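Local coordinates for uncharacterized protein from DUF35 family (Sulfolobus solfataricus, PDB 3IRB) that is of unproven function but binds a zinc ion and, with a zinc ribbon joined to an OB fold, may bind acyl-CoA, at residues 51-56 with 62-67; 22-27 with 35-40; 30-35 with 72-77. All blocks are in the same frame, centred on the assembly; numbering follows the deposited sequence.

Contact 2 (22-27 with 35-40) comes first along the chain and joins helices 12-28 and 30-41. Helix 30-41 returns in contact 3, where residues 30-35 lie against strand 69-76; the two contacts share Gln35 and their centres are about 10 Å apart. Contact 1, the zinc site, falls within the chain between 35 and 72, with its centre about 13 Å from that of contact 3 and about 19 Å from that of contact 2. It touches contact 3 through Ser62 and Ala32 and through Ile56 and Val75, and strands 63-64 and 69-76 are neighbours in one sheet. Helix 30-41 thus links helix 12-28 to the zinc-ribbon strand 69-76, which leads towards the OB-fold domain.

Contact 1. Residues 51-56 with 62-67. With ZN (zinc ion), chain C.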
ATOM      1  N   SER A  51     -13.255 -12.486 -12.017  1.00 13.68           N
ATOM      2  CA  SER A  51     -13.606 -12.873 -13.368  0.50 14.60           C
ATOM      3  C   SER A  51     -15.021 -12.445 -13.709  1.00 13.70           C
ATOM      4  O   SER A  51     -15.385 -12.383 -14.879  1.00 13.10           O
ATOM      5  CB  SER A  51     -13.451 -14.377 -13.559  0.50 15.09           C
ATOM      6  OG  SER A  51     -12.105 -14.761 -13.355  0.50 17.40           O
ATOM      7  N   LYS A  52     -15.831 -12.190 -12.681  1.00 14.78           N
ATOM      8  CA  LYS A  52     -17.237 -11.860 -12.920  1.00 14.49           C
ATOM      9  C   LYS A  52     -17.448 -10.387 -13.224  1.00 18.33           C
ATOM     10  O   LYS A  52     -18.258 -10.061 -14.098  1.00 18.87           O
ATOM     11  CB  LYS A  52     -18.120 -12.259 -11.740  1.00 16.46           C
ATOM     12  CG  LYS A  52     -19.581 -12.342 -12.182  1.00 24.60           C
ATOM     13  CD  LYS A  52     -20.467 -13.169 -11.293  1.00 33.46           C
ATOM     14  CE  LYS A  52     -21.775 -13.490 -12.022  1.00 39.55           C
ATOM     15  NZ  LYS A  52     -22.912 -13.736 -11.076  1.00 35.63           N
ATOM     16  N   CYS A  53     -16.715  -9.504 -12.542  1.00 15.72           N
ATOM     17  CA  CYS A  53     -16.860  -8.055 -12.793  1.00 15.15           C
ATOM     18  C   CYS A  53     -15.597  -7.406 -13.335  1.00 16.46           C
ATOM     19  O   CYS A  53     -15.608  -6.217 -13.705  1.00 15.89           O
ATOM     20  CB  CYS A  53     -17.281  -7.345 -11.507  1.00 17.58           C
ATOM     21  SG  CYS A  53     -16.025  -7.381 -10.183  1.00 17.79           S
ATOM     22  N   GLY A  54     -14.500  -8.162 -13.385  1.00 14.70           N
ATOM     23  CA  GLY A  54     -13.261  -7.627 -13.904  1.00 13.13           C
ATOM     24  C   GLY A  54     -12.518  -6.658 -12.981  1.00 14.69           C
ATOM     25  O   GLY A  54     -11.496  -6.161 -13.376  1.00 16.52           O
ATOM     26  N   ARG A  55     -13.036  -6.351 -11.792  1.00 14.20           N
ATOM     27  CA  ARG A  55     -12.303  -5.491 -10.846  1.00 14.68           C
ATOM     28  C   ARG A  55     -10.970  -6.125 -10.455  1.00 16.21           C
ATOM     29  O   ARG A  55     -10.913  -7.338 -10.186  1.00 16.22           O
ATOM     30  CB  ARG A  55     -13.140  -5.277  -9.593  1.00 17.58           C
ATOM     31  CG  ARG A  55     -14.365  -4.385  -9.805  1.00 19.80           C
ATOM     32  CD  ARG A  55     -15.098  -4.207  -8.487  1.00 27.68           C
ATOM     33  NE  ARG A  55     -16.193  -3.253  -8.589  1.00 32.48           N
ATOM     34  CZ  ARG A  55     -17.406  -3.530  -9.057  1.00 44.81           C
ATOM     35  NH1 ARG A  55     -17.712  -4.750  -9.499  1.00 31.82           N
ATOM     36  NH2 ARG A  55     -18.316  -2.560  -9.103  1.00 50.91           N
ATOM     37  N   ILE A  56      -9.921  -5.294 -10.382  1.00 16.58           N
ATOM     38  CA  ILE A  56      -8.621  -5.713  -9.917  1.00 15.34           C
ATOM     39  C   ILE A  56      -8.395  -5.094  -8.539  1.00 17.10           C
ATOM     40  O   ILE A  56      -8.613  -3.918  -8.384  1.00 17.76           O
ATOM     41  CB  ILE A  56      -7.517  -5.277 -10.894  1.00 18.13           C
ATOM     42  CG1 ILE A  56      -7.705  -5.953 -12.261  1.00 20.20           C
ATOM     43  CG2 ILE A  56      -6.168  -5.659 -10.353  1.00 16.17           C
ATOM     44  CD1 ILE A  56      -6.758  -5.407 -13.365  1.00 21.11           C
ATOM     45  N   SER A  62      -9.108 -12.867  -2.156  1.00 18.47           N
ATOM     46  CA  SER A  62      -9.567 -14.164  -2.612  1.00 19.88           C
ATOM     47  C   SER A  62     -11.087 -14.192  -2.834  1.00 19.24           C
ATOM     48  O   SER A  62     -11.625 -15.185  -3.290  1.00 20.87           O
ATOM     49  CB  SER A  62      -9.119 -15.209  -1.600  1.00 22.15           C
ATOM     50  OG  SER A  62      -9.687 -14.919  -0.346  1.00 26.34           O
ATOM     51  N   TYR A  63     -11.759 -13.091  -2.508  1.00 18.68           N
ATOM     52  CA  TYR A  63     -13.219 -12.990  -2.601  1.00 16.61           C
ATOM     53  C   TYR A  63     -13.643 -11.624  -3.106  1.00 16.05           C
ATOM     54  O   TYR A  63     -13.052 -10.611  -2.736  1.00 15.84           O
ATOM     55  CB  TYR A  63     -13.837 -13.195  -1.225  1.00 17.69           C
ATOM     56  CG  TYR A  63     -15.360 -13.379  -1.230  1.00 15.08           C
ATOM     57  CD1 TYR A  63     -15.932 -14.451  -1.850  1.00 16.89           C
ATOM     58  CD2 TYR A  63     -16.190 -12.477  -0.584  1.00 22.21           C
ATOM     59  CE1 TYR A  63     -17.317 -14.639  -1.852  1.00 18.93           C
ATOM     60  CE2 TYR A  63     -17.577 -12.639  -0.578  1.00 21.80           C
ATOM     61  CZ  TYR A  63     -18.126 -13.725  -1.207  1.00 17.38           C
ATOM     62  OH  TYR A  63     -19.489 -13.915  -1.211  1.00 24.66           O
ATOM     63  N   CYS A  64     -14.669 -11.592  -3.954  1.00 15.99           N
ATOM     64  CA  CYS A  64     -15.187 -10.323  -4.462  1.00 16.83           C
ATOM     65  C   CYS A  64     -16.527 -10.090  -3.772  1.00 19.21           C
ATOM     66  O   CYS A  64     -17.476 -10.811  -4.028  1.00 16.79           O
ATOM     67  CB  CYS A  64     -15.398 -10.364  -5.981  1.00 16.02           C
ATOM     68  SG  CYS A  64     -16.131  -8.788  -6.630  1.00 17.56           S
ATOM     69  N   GLU A  65     -16.607  -9.090  -2.896  1.00 24.17           N
ATOM     70  CA  GLU A  65     -17.874  -8.854  -2.170  1.00 28.85           C
ATOM     71  C   GLU A  65     -18.943  -8.156  -3.048  1.00 29.76           C
ATOM     72  O   GLU A  65     -20.122  -8.195  -2.701  1.00 31.02           O
ATOM     73  CB  GLU A  65     -17.629  -8.064  -0.867  1.00 31.20           C
ATOM     74  CG  GLU A  65     -18.889  -7.682  -0.044  1.00 36.75           C
ATOM     75  CD  GLU A  65     -19.754  -8.851   0.453  1.00 41.00           C
ATOM     76  OE1 GLU A  65     -19.408 -10.033   0.263  1.00 50.29           O
ATOM     77  OE2 GLU A  65     -20.809  -8.573   1.062  1.00 48.25           O
ATOM     78  N   HIS A  66     -18.529  -7.563  -4.171  1.00 28.05           N
ATOM     79  CA  HIS A  66     -19.463  -7.007  -5.160  1.00 28.32           C
ATOM     80  C   HIS A  66     -20.255  -8.091  -5.849  1.00 26.89           C
ATOM     81  O   HIS A  66     -21.467  -7.963  -5.993  1.00 25.50           O
ATOM     82  CB  HIS A  66     -18.720  -6.175  -6.200  1.00 29.02           C
ATOM     83  CG  HIS A  66     -18.059  -4.972  -5.619  1.00 37.21           C
ATOM     84  ND1 HIS A  66     -16.696  -4.776  -5.659  1.00 41.11           N
ATOM     85  CD2 HIS A  66     -18.574  -3.912  -4.949  1.00 45.52           C
ATOM     86  CE1 HIS A  66     -16.399  -3.640  -5.051  1.00 46.16           C
ATOM     87  NE2 HIS A  66     -17.522  -3.095  -4.614  1.00 48.34           N
ATOM     88  N   CYS A  67     -19.569  -9.161  -6.270  1.00 23.04           N
ATOM     89  CA  CYS A  67     -20.199 -10.268  -6.994  1.00 21.13           C
ATOM     90  C   CYS A  67     -20.575 -11.469  -6.128  1.00 23.64           C
ATOM     91  O   CYS A  67     -21.302 -12.329  -6.599  1.00 21.81           O
ATOM     92  CB  CYS A  67     -19.260 -10.777  -8.085  1.00 21.96           C
ATOM     93  SG  CYS A  67     -18.811  -9.536  -9.323  1.00 17.16           S
TER
HETATM   94 ZN    ZN C 201     -16.592  -9.177  -8.875  1.00 13.04          ZN
HETATM   95  O   HOH W   1     -22.856 -12.054  -8.731  1.00 37.73           O
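Cys53 places its SG between its own backbone N and carbonyl carbon (chi1 66°), whereas Cys64 holds SG trans to its N and Cys67 turns SG to the N side; together these rotations bring three sulfurs from the two segments onto one zinc ion. Cys53 SG, Cys64 SG and Cys67 SG each lie 2.3 Å from the zinc, and Cys50 supplies the fourth sulfur. Around the metal the packing is close: Cys53 CB comes to 3.5 Å from Cys67 SG, and Lys52 CB reaches the same sulfur at 3.7 Å. Beyond CG the Lys52 chain runs extended alongside Cys67, where its NZ donates to a water that in turn donates to Cys67 O, closing a bridge between the segments. Backbone and side-chain N-H groups form a second shell. Arg55 grips Cys53 SG twice, through its backbone N and through NH1 at 3.2 Å (N-H...S angle 155°), with the sulfur at the edge of the guanidinium and in its plane. Within 62-67, Cys67 N donates to Cys64 SG over 3.5 Å. Such bonds would probably draw off part of the negative charge on the sulfurs. The guanidinium of Arg55 also lies flat on one face of the His66 ring, centres 3.9 Å apart and planes 27° apart, while NE forms a salt bridge with Glu114. Cutting Arg55 back to an alanine would probably leave Cys53 SG without its NH1 donor, uncover that face of His66 and cost Glu114 its partner. Two Cys-X-X-Cys pairs jointly enclose the zinc, with Cys53 SG held by the N-H of Arg55 just after the first and Cys64 SG by that of Cys67 within the second; this is the four-cysteine site of a rubredoxin-like zinc ribbon.

Contact 2. Residues 22-27 with 35-40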
ATOM      1  N   ALA A  22      -0.947  -4.076  11.933  1.00 21.04           N
ATOM      2  CA  ALA A  22      -2.224  -4.772  12.105  1.00 23.06           C
ATOM      3  C   ALA A  22      -2.764  -5.199  10.743  1.00 22.22           C
ATOM      4  O   ALA A  22      -3.232  -6.331  10.544  1.00 23.59           O
ATOM      5  CB  ALA A  22      -3.233  -3.870  12.840  1.00 22.10           C
ATOM      6  N   GLU A  23      -2.674  -4.291   9.779  1.00 22.48           N
ATOM      7  CA  GLU A  23      -3.169  -4.556   8.443  1.00 21.73           C
ATOM      8  C   GLU A  23      -2.408  -5.634   7.688  1.00 21.19           C
ATOM      9  O   GLU A  23      -3.017  -6.407   6.935  1.00 21.72           O
ATOM     10  CB  GLU A  23      -3.251  -3.253   7.649  1.00 22.86           C
ATOM     11  CG  GLU A  23      -4.387  -2.378   8.267  1.00 30.49           C
ATOM     12  CD  GLU A  23      -4.574  -1.027   7.610  1.00 36.34           C
ATOM     13  OE1 GLU A  23      -3.924  -0.735   6.570  1.00 34.15           O
ATOM     14  OE2 GLU A  23      -5.410  -0.280   8.168  1.00 40.18           O
ATOM     15  N   ARG A  24      -1.098  -5.691   7.877  1.00 20.46           N
ATOM     16  CA  ARG A  24      -0.316  -6.750   7.273  1.00 20.13           C
ATOM     17  C   ARG A  24      -0.941  -8.121   7.554  1.00 18.81           C
ATOM     18  O   ARG A  24      -1.139  -8.923   6.650  1.00 17.85           O
ATOM     19  CB  ARG A  24       1.117  -6.713   7.809  1.00 21.51           C
ATOM     20  CG  ARG A  24       1.876  -7.946   7.575  1.00 25.80           C
ATOM     21  CD  ARG A  24       3.208  -7.857   8.215  1.00 36.83           C
ATOM     22  NE  ARG A  24       3.937  -9.102   8.057  1.00 43.14           N
ATOM     23  CZ  ARG A  24       5.111  -9.351   8.625  1.00 48.14           C
ATOM     24  NH1 ARG A  24       5.691  -8.433   9.398  1.00 46.33           N
ATOM     25  NH2 ARG A  24       5.707 -10.524   8.416  1.00 49.73           N
ATOM     26  N   TYR A  25      -1.282  -8.377   8.813  1.00 18.64           N
ATOM     27  CA  TYR A  25      -1.803  -9.680   9.184  1.00 18.02           C
ATOM     28  C   TYR A  25      -3.197  -9.905   8.638  1.00 18.70           C
ATOM     29  O   TYR A  25      -3.495 -11.018   8.208  1.00 18.35           O
ATOM     30  CB  TYR A  25      -1.710  -9.906  10.682  1.00 19.46           C
ATOM     31  CG  TYR A  25      -0.265  -9.938  11.081  1.00 17.22           C
ATOM     32  CD1 TYR A  25       0.561 -11.008  10.675  1.00 22.33           C
ATOM     33  CD2 TYR A  25       0.293  -8.907  11.794  1.00 16.73           C
ATOM     34  CE1 TYR A  25       1.900 -11.020  10.992  1.00 23.76           C
ATOM     35  CE2 TYR A  25       1.630  -8.931  12.155  1.00 26.50           C
ATOM     36  CZ  TYR A  25       2.422  -9.982  11.741  1.00 27.94           C
ATOM     37  OH  TYR A  25       3.744  -9.998  12.077  1.00 33.31           O
ATOM     38  N   GLU A  26      -4.014  -8.854   8.580  1.00 18.80           N
ATOM     39  CA  GLU A  26      -5.325  -8.967   7.923  1.00 19.72           C
ATOM     40  C   GLU A  26      -5.177  -9.373   6.464  1.00 17.49           C
ATOM     41  O   GLU A  26      -5.841 -10.300   6.019  1.00 19.18           O
ATOM     42  CB  GLU A  26      -6.149  -7.690   8.068  1.00 22.10           C
ATOM     43  CG  GLU A  26      -6.571  -7.453   9.541  1.00 32.82           C
ATOM     44  CD  GLU A  26      -7.212  -6.083   9.815  1.00 47.36           C
ATOM     45  OE1 GLU A  26      -7.554  -5.372   8.843  1.00 54.93           O
ATOM     46  OE2 GLU A  26      -7.377  -5.743  11.016  1.00 49.24           O
ATOM     47  N   TYR A  27      -4.279  -8.702   5.733  1.00 18.16           N
ATOM     48  CA  TYR A  27      -4.020  -9.030   4.321  1.00 18.60           C
ATOM     49  C   TYR A  27      -3.387 -10.406   4.128  1.00 19.71           C
ATOM     50  O   TYR A  27      -3.479 -10.982   3.046  1.00 18.94           O
ATOM     51  CB  TYR A  27      -3.098  -7.994   3.678  1.00 17.15           C
ATOM     52  CG  TYR A  27      -3.774  -6.639   3.478  1.00 21.69           C
ATOM     53  CD1 TYR A  27      -4.970  -6.534   2.775  1.00 28.90           C
ATOM     54  CD2 TYR A  27      -3.207  -5.479   3.990  1.00 27.91           C
ATOM     55  CE1 TYR A  27      -5.597  -5.304   2.607  1.00 31.47           C
ATOM     56  CE2 TYR A  27      -3.813  -4.250   3.804  1.00 29.95           C
ATOM     57  CZ  TYR A  27      -5.004  -4.170   3.130  1.00 36.41           C
ATOM     58  OH  TYR A  27      -5.586  -2.928   2.969  1.00 44.11           O
ATOM     59  N   GLN A  35       0.019 -14.882  -2.087  1.00 19.50           N
ATOM     60  CA  GLN A  35       0.499 -14.386  -3.385  1.00 21.76           C
ATOM     61  C   GLN A  35       1.011 -12.964  -3.253  1.00 17.93           C
ATOM     62  O   GLN A  35       2.046 -12.617  -3.797  1.00 18.38           O
ATOM     63  CB  GLN A  35      -0.609 -14.358  -4.443  1.00 23.49           C
ATOM     64  CG  GLN A  35      -0.980 -15.690  -5.066  1.00 32.35           C
ATOM     65  CD  GLN A  35       0.202 -16.390  -5.719  1.00 41.35           C
ATOM     66  OE1 GLN A  35       0.832 -15.858  -6.627  1.00 41.18           O
ATOM     67  NE2 GLN A  35       0.506 -17.587  -5.244  1.00 33.15           N
ATOM     68  N   PHE A  36       0.260 -12.136  -2.557  1.00 17.40           N
ATOM     69  CA  PHE A  36       0.678 -10.750  -2.378  1.00 17.02           C
ATOM     70  C   PHE A  36       2.043 -10.644  -1.710  1.00 15.87           C
ATOM     71  O   PHE A  36       2.935  -9.976  -2.218  1.00 15.41           O
ATOM     72  CB  PHE A  36      -0.359  -9.961  -1.590  1.00 15.95           C
ATOM     73  CG  PHE A  36       0.012  -8.540  -1.400  1.00 16.28           C
ATOM     74  CD1 PHE A  36       0.001  -7.651  -2.477  1.00 18.53           C
ATOM     75  CD2 PHE A  36       0.397  -8.083  -0.146  1.00 15.72           C
ATOM     76  CE1 PHE A  36       0.378  -6.327  -2.284  1.00 14.95           C
ATOM     77  CE2 PHE A  36       0.755  -6.778   0.057  1.00 16.51           C
ATOM     78  CZ  PHE A  36       0.765  -5.896  -1.001  1.00 16.63           C
ATOM     79  N   PHE A  37       2.193 -11.261  -0.541  1.00 17.66           N
ATOM     80  CA  PHE A  37       3.446 -11.129   0.221  1.00 18.02           C
ATOM     81  C   PHE A  37       4.624 -11.846  -0.444  1.00 19.45           C
ATOM     82  O   PHE A  37       5.761 -11.374  -0.378  1.00 17.71           O
ATOM     83  CB  PHE A  37       3.250 -11.546   1.686  1.00 20.75           C
ATOM     84  CG  PHE A  37       2.494 -10.504   2.464  1.00 16.06           C
ATOM     85  CD1 PHE A  37       3.147  -9.339   2.889  1.00 16.62           C
ATOM     86  CD2 PHE A  37       1.132 -10.606   2.629  1.00 13.92           C
ATOM     87  CE1 PHE A  37       2.447  -8.347   3.522  1.00 23.27           C
ATOM     88  CE2 PHE A  37       0.437  -9.622   3.269  1.00 18.47           C
ATOM     89  CZ  PHE A  37       1.084  -8.496   3.715  1.00 19.21           C
ATOM     90  N   ASN A  38       4.353 -12.974  -1.101  1.00 20.36           N
ATOM     91  CA  ASN A  38       5.364 -13.573  -1.964  1.00 21.72           C
ATOM     92  C   ASN A  38       5.788 -12.648  -3.091  1.00 19.01           C
ATOM     93  O   ASN A  38       6.975 -12.566  -3.411  1.00 18.65           O
ATOM     94  CB  ASN A  38       4.882 -14.910  -2.539  1.00 22.73           C
ATOM     95  CG  ASN A  38       4.930 -16.018  -1.521  1.00 32.20           C
ATOM     96  OD1 ASN A  38       5.562 -15.876  -0.469  1.00 36.47           O
ATOM     97  ND2 ASN A  38       4.259 -17.134  -1.817  1.00 31.75           N
ATOM     98  N   GLY A  39       4.828 -11.961  -3.688  1.00 17.84           N
ATOM     99  CA  GLY A  39       5.108 -10.973  -4.746  1.00 17.94           C
ATOM    100  C   GLY A  39       6.042  -9.868  -4.273  1.00 18.27           C
ATOM    101  O   GLY A  39       6.972  -9.486  -4.982  1.00 18.45           O
ATOM    102  N   LEU A  40       5.797  -9.350  -3.075  1.00 18.04           N
ATOM    103  CA  LEU A  40       6.645  -8.290  -2.503  1.00 18.58           C
ATOM    104  C   LEU A  40       8.107  -8.739  -2.368  1.00 20.31           C
ATOM    105  O   LEU A  40       9.047  -7.944  -2.598  1.00 17.86           O
ATOM    106  CB  LEU A  40       6.110  -7.861  -1.140  1.00 19.68           C
ATOM    107  CG  LEU A  40       4.801  -7.073  -1.099  1.00 19.01           C
ATOM    108  CD1 LEU A  40       4.472  -6.686   0.343  1.00 18.98           C
ATOM    109  CD2 LEU A  40       4.764  -5.847  -2.024  1.00 17.48           C
TER
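Phe37 turns the edge of its ring towards Tyr27, whose CB lies near the ring plane, 3.9 Å from Phe37 CE2. One face of the same ring is covered from within its own helix by Phe36, with Phe36 CD2 standing 3.7 Å above the plane and over the ring centre; Phe37 CE2 in turn sits at the edge of the Phe36 ring, so the neighbouring phenyl groups meet edge against face. Leu40 CG lies over one face of Phe36. These groups fill the angle of a splayed helical hairpin, in which helix 12-28 is followed almost at once by helix 30-41. The backbones stay well apart, the nearest CA atoms, those of Tyr27 and Phe36, being 8.4 Å from each other, and the Phe37 ring bridges much of the gap. With CG on the side of its backbone N (chi1 -75°), Phe37 reaches across to the last turns of the first helix. No hydrogen bond joins the two segments; the contact is made by aromatic and aliphatic carbon together with one carbonyl. The Tyr27 ring does not follow its CB towards Phe37 but leads away to Pro59, which Phe36 also touches. Within the first helix, Tyr25 OH stands 3.6 Å above the guanidinium plane of Arg24, offset from its centre. The Arg24 side chain also touches Trp138. Carbonyl O of Arg24 already accepts a hydrogen bond from Thr28 OG1, yet it approaches the Phe37 ring obliquely, 3.7 Å from CZ. The same CZ also meets the aliphatic part of the arginine, with Arg24 CG 4.0 Å away.

Contact 3. Residues 30-35 with 72-77; sequences GPAGEQ and ENYVEI
Tyr74 is the residue of 72-77 that meets helix 30-41, and the chain comes to it through Asn73, whose backbone is hydrogen-bonded to Lys49 of the adjoining antiparallel strand. Tyr74 then turns its ring out to the helix, CG trans to the carbonyl carbon (chi1 -58°), and three helix residues close round it. Gln35 comes over one face: its CG sits 3.5 Å from the ring centroid and only 5° off the ring normal, a CH-pi contact aimed at the middle of the ring. A bend at chi2 takes the rest of the Gln35 chain onward, so the methylene and not the amide makes the touch. Ala32 stands at the edge of the ring, its CB in the ring plane and 3.8 Å from Tyr74 CE1. The phenol end reaches the first turn of the helix, where Tyr74 OH lies 3.5 Å from Ala32 N without a hydrogen bond and 4.0 Å from Pro31 CB. Tyr74 also rests on Ile46 and Ser48 of the neighbouring strand, so its ring lies between helix and sheet. Val75 and Ile77 carry the pairing onward, their backbones hydrogen-bonded to Gly47 and Ile45. The axes of 30-35 and 73-76 run nearly the same way, 20° apart in direction and 10.3 Å from each other at the closest, a spacing that the single tyrosine largely spans. Here helix 30-41 packs through Tyr74 on strand 69-76 of the zinc-ribbon sheet, and that strand carries the chain from the zinc site towards the OB-fold domain.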
ATOM      1  N   GLY A  30      -5.086 -16.310   3.926  1.00 20.42           N
ATOM      2  CA  GLY A  30      -5.584 -16.897   2.712  1.00 19.71           C
ATOM      3  C   GLY A  30      -4.585 -16.926   1.564  1.00 21.72           C
ATOM      4  O   GLY A  30      -3.499 -16.369   1.652  1.00 20.33           O
ATOM      5  N   PRO A  31      -4.958 -17.600   0.479  1.00 20.17           N
ATOM      6  CA  PRO A  31      -4.016 -17.822  -0.633  1.00 19.71           C
ATOM      7  C   PRO A  31      -3.669 -16.513  -1.370  1.00 18.53           C
ATOM      8  O   PRO A  31      -2.552 -16.389  -1.864  1.00 19.52           O
ATOM      9  CB  PRO A  31      -4.760 -18.815  -1.547  1.00 21.20           C
ATOM     10  CG  PRO A  31      -6.218 -18.704  -1.150  1.00 27.68           C
ATOM     11  CD  PRO A  31      -6.187 -18.388   0.339  1.00 23.22           C
ATOM     12  N   ALA A  32      -4.605 -15.557  -1.424  1.00 19.22           N
ATOM     13  CA  ALA A  32      -4.352 -14.271  -2.086  1.00 19.68           C
ATOM     14  C   ALA A  32      -3.327 -13.454  -1.314  1.00 19.93           C
ATOM     15  O   ALA A  32      -2.392 -12.885  -1.889  1.00 19.03           O
ATOM     16  CB  ALA A  32      -5.667 -13.478  -2.276  1.00 21.08           C
ATOM     17  N   GLY A  33      -3.488 -13.434   0.006  1.00 19.23           N
ATOM     18  CA  GLY A  33      -2.506 -12.895   0.912  1.00 20.88           C
ATOM     19  C   GLY A  33      -1.130 -13.463   0.704  1.00 22.40           C
ATOM     20  O   GLY A  33      -0.156 -12.721   0.655  1.00 22.68           O
ATOM     21  N   GLU A  34      -1.056 -14.779   0.545  1.00 23.97           N
ATOM     22  CA  GLU A  34       0.208 -15.450   0.309  1.00 23.98           C
ATOM     23  C   GLU A  34       0.823 -14.977  -1.028  1.00 22.04           C
ATOM     24  O   GLU A  34       2.003 -14.659  -1.066  1.00 23.08           O
ATOM     25  CB  GLU A  34       0.074 -16.981   0.393  1.00 23.23           C
ATOM     26  N   GLN A  35       0.019 -14.882  -2.087  1.00 19.50           N
ATOM     27  CA  GLN A  35       0.499 -14.386  -3.385  1.00 21.76           C
ATOM     28  C   GLN A  35       1.011 -12.964  -3.253  1.00 17.93           C
ATOM     29  O   GLN A  35       2.046 -12.617  -3.797  1.00 18.38           O
ATOM     30  CB  GLN A  35      -0.609 -14.358  -4.443  1.00 23.49           C
ATOM     31  CG  GLN A  35      -0.980 -15.690  -5.066  1.00 32.35           C
ATOM     32  CD  GLN A  35       0.202 -16.390  -5.719  1.00 41.35           C
ATOM     33  OE1 GLN A  35       0.832 -15.858  -6.627  1.00 41.18           O
ATOM     34  NE2 GLN A  35       0.506 -17.587  -5.244  1.00 33.15           N
ATOM     35  N   GLU A  72      -9.861 -16.175  -8.302  1.00 23.73           N
ATOM     36  CA  GLU A  72      -8.774 -17.133  -8.545  1.00 28.91           C
ATOM     37  C   GLU A  72      -7.596 -16.590  -9.354  1.00 28.25           C
ATOM     38  O   GLU A  72      -6.515 -17.188  -9.351  1.00 30.34           O
ATOM     39  CB  GLU A  72      -9.324 -18.328  -9.328  1.00 31.12           C
ATOM     40  CG  GLU A  72     -10.660 -18.862  -8.830  1.00 43.00           C
ATOM     41  CD  GLU A  72     -10.510 -19.930  -7.773  1.00 55.21           C
ATOM     42  OE1 GLU A  72      -9.413 -20.065  -7.190  1.00 59.31           O
ATOM     43  OE2 GLU A  72     -11.507 -20.638  -7.532  1.00 57.11           O
ATOM     44  N   ASN A  73      -7.791 -15.489 -10.073  1.00 23.90           N
ATOM     45  CA  ASN A  73      -6.772 -15.016 -10.999  1.00 22.92           C
ATOM     46  C   ASN A  73      -5.922 -13.889 -10.404  1.00 21.25           C
ATOM     47  O   ASN A  73      -6.460 -12.914  -9.897  1.00 20.32           O
ATOM     48  CB  ASN A  73      -7.444 -14.607 -12.295  1.00 24.34           C
ATOM     49  CG  ASN A  73      -8.241 -15.765 -12.908  1.00 35.79           C
ATOM     50  OD1 ASN A  73      -9.429 -15.634 -13.212  1.00 50.94           O
ATOM     51  ND2 ASN A  73      -7.583 -16.922 -13.059  1.00 36.04           N
ATOM     52  N   TYR A  74      -4.607 -14.035 -10.455  1.00 19.50           N
ATOM     53  CA  TYR A  74      -3.723 -13.026  -9.919  1.00 21.70           C
ATOM     54  C   TYR A  74      -3.056 -12.313 -11.071  1.00 21.90           C
ATOM     55  O   TYR A  74      -2.788 -12.915 -12.095  1.00 20.79           O
ATOM     56  CB  TYR A  74      -2.687 -13.647  -8.993  1.00 22.56           C
ATOM     57  CG  TYR A  74      -3.348 -14.389  -7.874  1.00 22.82           C
ATOM     58  CD1 TYR A  74      -3.881 -13.713  -6.792  1.00 25.92           C
ATOM     59  CD2 TYR A  74      -3.463 -15.779  -7.908  1.00 34.17           C
ATOM     60  CE1 TYR A  74      -4.520 -14.393  -5.773  1.00 33.12           C
ATOM     61  CE2 TYR A  74      -4.088 -16.466  -6.887  1.00 36.11           C
ATOM     62  CZ  TYR A  74      -4.614 -15.771  -5.819  1.00 37.59           C
ATOM     63  OH  TYR A  74      -5.227 -16.451  -4.791  1.00 45.73           O
ATOM     64  N   VAL A  75      -2.803 -11.025 -10.889  1.00 18.54           N
ATOM     65  CA  VAL A  75      -2.232 -10.188 -11.946  1.00 23.07           C
ATOM     66  C   VAL A  75      -1.145  -9.291 -11.376  1.00 20.28           C
ATOM     67  O   VAL A  75      -1.254  -8.828 -10.245  1.00 20.68           O
ATOM     68  CB  VAL A  75      -3.305  -9.329 -12.663  1.00 24.14           C
ATOM     69  CG1 VAL A  75      -4.373 -10.218 -13.310  1.00 28.99           C
ATOM     70  CG2 VAL A  75      -3.941  -8.393 -11.719  1.00 21.13           C
ATOM     71  N   GLU A  76      -0.084  -9.075 -12.157  1.00 18.58           N
ATOM     72  CA  GLU A  76       0.974  -8.171 -11.747  1.00 21.88           C
ATOM     73  C   GLU A  76       0.545  -6.745 -12.093  1.00 22.58           C
ATOM     74  O   GLU A  76       0.229  -6.446 -13.243  1.00 21.75           O
ATOM     75  CB  GLU A  76       2.313  -8.504 -12.429  1.00 24.55           C
ATOM     76  CG  GLU A  76       3.443  -7.598 -11.885  1.00 29.28           C
ATOM     77  CD  GLU A  76       4.828  -7.864 -12.458  1.00 42.22           C
ATOM     78  OE1 GLU A  76       5.009  -8.842 -13.223  1.00 31.01           O
ATOM     79  OE2 GLU A  76       5.736  -7.067 -12.103  1.00 46.85           O
ATOM     80  N   ILE A  77       0.569  -5.874 -11.095  1.00 19.60           N
ATOM     81  CA  ILE A  77       0.201  -4.489 -11.264  1.00 21.73           C
ATOM     82  C   ILE A  77       1.420  -3.707 -11.771  1.00 21.65           C
ATOM     83  O   ILE A  77       2.539  -3.983 -11.384  1.00 21.83           O
ATOM     84  CB  ILE A  77      -0.403  -4.006  -9.936  1.00 21.48           C
ATOM     85  CG1 ILE A  77      -1.803  -4.642  -9.827  1.00 25.08           C
ATOM     86  CG2 ILE A  77      -0.541  -2.484  -9.842  1.00 22.16           C
ATOM     87  CD1 ILE A  77      -2.341  -4.569  -8.521  1.00 31.37           C
TER